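Local coordinates for diguanylate cyclase TpbB (Pseudomonas aeruginosa, PDB 4IOB), which catalyses the condensation of two GTP molecules into the second messenger cyclic di-GMP, a key control of biofilm formation and the small colony variant phenotype, at residues Ala101-Pro106 / Val115-Thr120. Numbering follows the deposited sequence.
Sequences ASMQAP and VSTSLT
Pro106, which lies against Val115 and Ser116, gives its backbone O to Arg60 NH2, while Ala105 O accepts a hydrogen bond from Arg60 NH1, so that one guanidinium of helix 47-62 grips two successive carbonyls. The contact belongs to the GGDEF catalytic domain. It closes the base of a small antiparallel hairpin, strands 107-108 and 114-115, on the path from helix 89-102 to strand 119-126 of the main sheet. The two segments are closest at Pro106 and Ser116, with CA atoms 4.6 Å apart. Toward Met103 and Ser118 they open to 6.0 Å between CA atoms. They meet through van der Waals contact, without backbone pairing of their own.

Met103 is the main buried side chain here. Its chain bends at chi2 (-56°) and again at chi3 (-58°), which carries CE round to the hydroxyl side of Thr117. Its stem crosses Leu119 at about a right angle, and SD lies 3.9 Å from Leu119 CD1. Both side chains also touch Ile57 of helix 47-62, which adds to this apolar patch. The Leu119 side chain lies about 4 Å from that of Ser35, a magnesium-binding residue of the enzyme. At the exposed end, Ser116 OG lies over one face of the Pro106 ring, 3.8 Å from both CB and CG.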
ATOM      1  N   ALA A 101       6.628   9.349  -3.270  1.00 35.33           N
ATOM      2  CA  ALA A 101       7.334  10.623  -3.221  1.00 36.79           C
ATOM      3  C   ALA A 101       7.456  11.145  -1.792  1.00 39.48           C
ATOM      4  O   ALA A 101       8.338  11.948  -1.489  1.00 41.28           O
ATOM      5  CB  ALA A 101       6.640  11.649  -4.104  1.00 35.48           C
ATOM      6  N   SER A 102       6.567  10.685  -0.917  1.00 41.83           N
ATOM      7  CA  SER A 102       6.588  11.103   0.480  1.00 44.49           C
ATOM      8  C   SER A 102       7.670  10.362   1.257  1.00 48.35           C
ATOM      9  O   SER A 102       8.074  10.789   2.340  1.00 50.18           O
ATOM     10  CB  SER A 102       5.224  10.871   1.132  1.00 43.70           C
ATOM     11  OG  SER A 102       4.934   9.488   1.230  1.00 44.26           O
ATOM     12  N   MET A 103       8.137   9.249   0.699  1.00 51.32           N
ATOM     13  CA  MET A 103       9.173   8.446   1.336  1.00 53.89           C
ATOM     14  C   MET A 103      10.566   8.943   0.971  1.00 56.95           C
ATOM     15  O   MET A 103      11.563   8.509   1.549  1.00 58.36           O
ATOM     16  CB  MET A 103       9.027   6.974   0.946  1.00 52.66           C
ATOM     17  CG  MET A 103       7.822   6.290   1.568  1.00 51.04           C
ATOM     18  SD  MET A 103       7.836   6.408   3.365  1.00 51.80           S
ATOM     19  CE  MET A 103       9.398   5.621   3.745  1.00 50.99           C
ATOM     20  N   GLN A 104      10.629   9.856   0.008  1.00 60.34           N
ATOM     21  CA  GLN A 104      11.902  10.389  -0.456  1.00 62.60           C
ATOM     22  C   GLN A 104      12.617  11.154   0.654  1.00 61.32           C
ATOM     23  O   GLN A 104      13.837  11.313   0.625  1.00 62.33           O
ATOM     24  CB  GLN A 104      11.691  11.285  -1.678  1.00 65.31           C
ATOM     25  CG  GLN A 104      12.948  11.524  -2.498  1.00 70.55           C
ATOM     26  CD  GLN A 104      12.647  12.097  -3.868  1.00 73.97           C
ATOM     27  OE1 GLN A 104      11.370  12.342  -4.138  1.00 78.96           O
ATOM     28  NE2 GLN A 104      13.550  12.316  -4.674  1.00 75.01           N
ATOM     29  N   ALA A 105      11.850  11.624   1.633  1.00 60.40           N
ATOM     30  CA  ALA A 105      12.415  12.317   2.784  1.00 57.81           C
ATOM     31  C   ALA A 105      12.826  11.317   3.858  1.00 57.94           C
ATOM     32  O   ALA A 105      12.037  10.454   4.243  1.00 59.84           O
ATOM     33  CB  ALA A 105      11.421  13.322   3.343  1.00 56.20           C
ATOM     34  N   PRO A 106      14.072  11.430   4.345  1.00 57.55           N
ATOM     35  CA  PRO A 106      14.637  10.516   5.337  1.00 55.61           C
ATOM     36  C   PRO A 106      13.782  10.407   6.597  1.00 53.15           C
ATOM     37  O   PRO A 106      13.088  11.356   6.961  1.00 52.05           O
ATOM     38  CB  PRO A 106      15.985  11.160   5.674  1.00 55.54           C
ATOM     39  CG  PRO A 106      16.339  11.946   4.459  1.00 56.56           C
ATOM     40  CD  PRO A 106      15.034  12.465   3.931  1.00 58.34           C
ATOM     41  N   VAL A 115      17.098   7.206   8.493  1.00 49.49           N
ATOM     42  CA  VAL A 115      16.922   6.004   7.687  1.00 50.69           C
ATOM     43  C   VAL A 115      16.098   6.296   6.438  1.00 50.41           C
ATOM     44  O   VAL A 115      14.926   6.659   6.526  1.00 50.53           O
ATOM     45  CB  VAL A 115      16.241   4.879   8.488  1.00 50.34           C
ATOM     46  CG1 VAL A 115      16.015   3.661   7.604  1.00 49.95           C
ATOM     47  CG2 VAL A 115      17.077   4.513   9.704  1.00 52.76           C
ATOM     48  N   SER A 116      16.723   6.138   5.275  1.00 49.17           N
ATOM     49  CA  SER A 116      16.046   6.368   4.006  1.00 52.35           C
ATOM     50  C   SER A 116      15.567   5.053   3.401  1.00 53.15           C
ATOM     51  O   SER A 116      16.357   4.132   3.192  1.00 53.22           O
ATOM     52  CB  SER A 116      16.970   7.095   3.028  1.00 51.72           C
ATOM     53  OG  SER A 116      17.324   8.375   3.521  1.00 53.80           O
ATOM     54  N   THR A 117      14.271   4.972   3.124  1.00 53.57           N
ATOM     55  CA  THR A 117      13.687   3.763   2.556  1.00 55.20           C
ATOM     56  C   THR A 117      12.767   4.089   1.385  1.00 54.17           C
ATOM     57  O   THR A 117      12.372   5.237   1.192  1.00 53.66           O
ATOM     58  CB  THR A 117      12.897   2.966   3.611  1.00 57.11           C
ATOM     59  OG1 THR A 117      11.867   3.793   4.164  1.00 59.18           O
ATOM     60  CG2 THR A 117      13.819   2.498   4.725  1.00 56.38           C
ATOM     61  N   SER A 118      12.432   3.066   0.607  1.00 52.77           N
ATOM     62  CA  SER A 118      11.542   3.233  -0.534  1.00 50.02           C
ATOM     63  C   SER A 118      10.298   2.371  -0.369  1.00 47.95           C
ATOM     64  O   SER A 118      10.294   1.411   0.403  1.00 47.42           O
ATOM     65  CB  SER A 118      12.264   2.870  -1.833  1.00 50.99           C
ATOM     66  OG  SER A 118      13.416   3.672  -2.017  1.00 54.51           O
ATOM     67  N   LEU A 119       9.241   2.720  -1.094  1.00 45.03           N
ATOM     68  CA  LEU A 119       8.004   1.953  -1.052  1.00 43.59           C
ATOM     69  C   LEU A 119       7.706   1.305  -2.398  1.00 43.69           C
ATOM     70  O   LEU A 119       7.641   1.981  -3.425  1.00 45.08           O
ATOM     71  CB  LEU A 119       6.831   2.838  -0.622  1.00 41.88           C
ATOM     72  CG  LEU A 119       6.783   3.236   0.855  1.00 41.76           C
ATOM     73  CD1 LEU A 119       5.573   4.114   1.133  1.00 41.91           C
ATOM     74  CD2 LEU A 119       6.767   2.000   1.742  1.00 41.58           C
ATOM     75  N   THR A 120       7.531  -0.012  -2.386  1.00 39.80           N
ATOM     76  CA  THR A 120       7.147  -0.743  -3.584  1.00 36.68           C
ATOM     77  C   THR A 120       5.648  -1.007  -3.556  1.00 35.84           C
ATOM     78  O   THR A 120       5.134  -1.598  -2.607  1.00 36.72           O
ATOM     79  CB  THR A 120       7.901  -2.080  -3.696  1.00 36.52           C
ATOM     80  OG1 THR A 120       9.312  -1.833  -3.728  1.00 37.22           O
ATOM     81  CG2 THR A 120       7.491  -2.819  -4.961  1.00 36.51           C
TER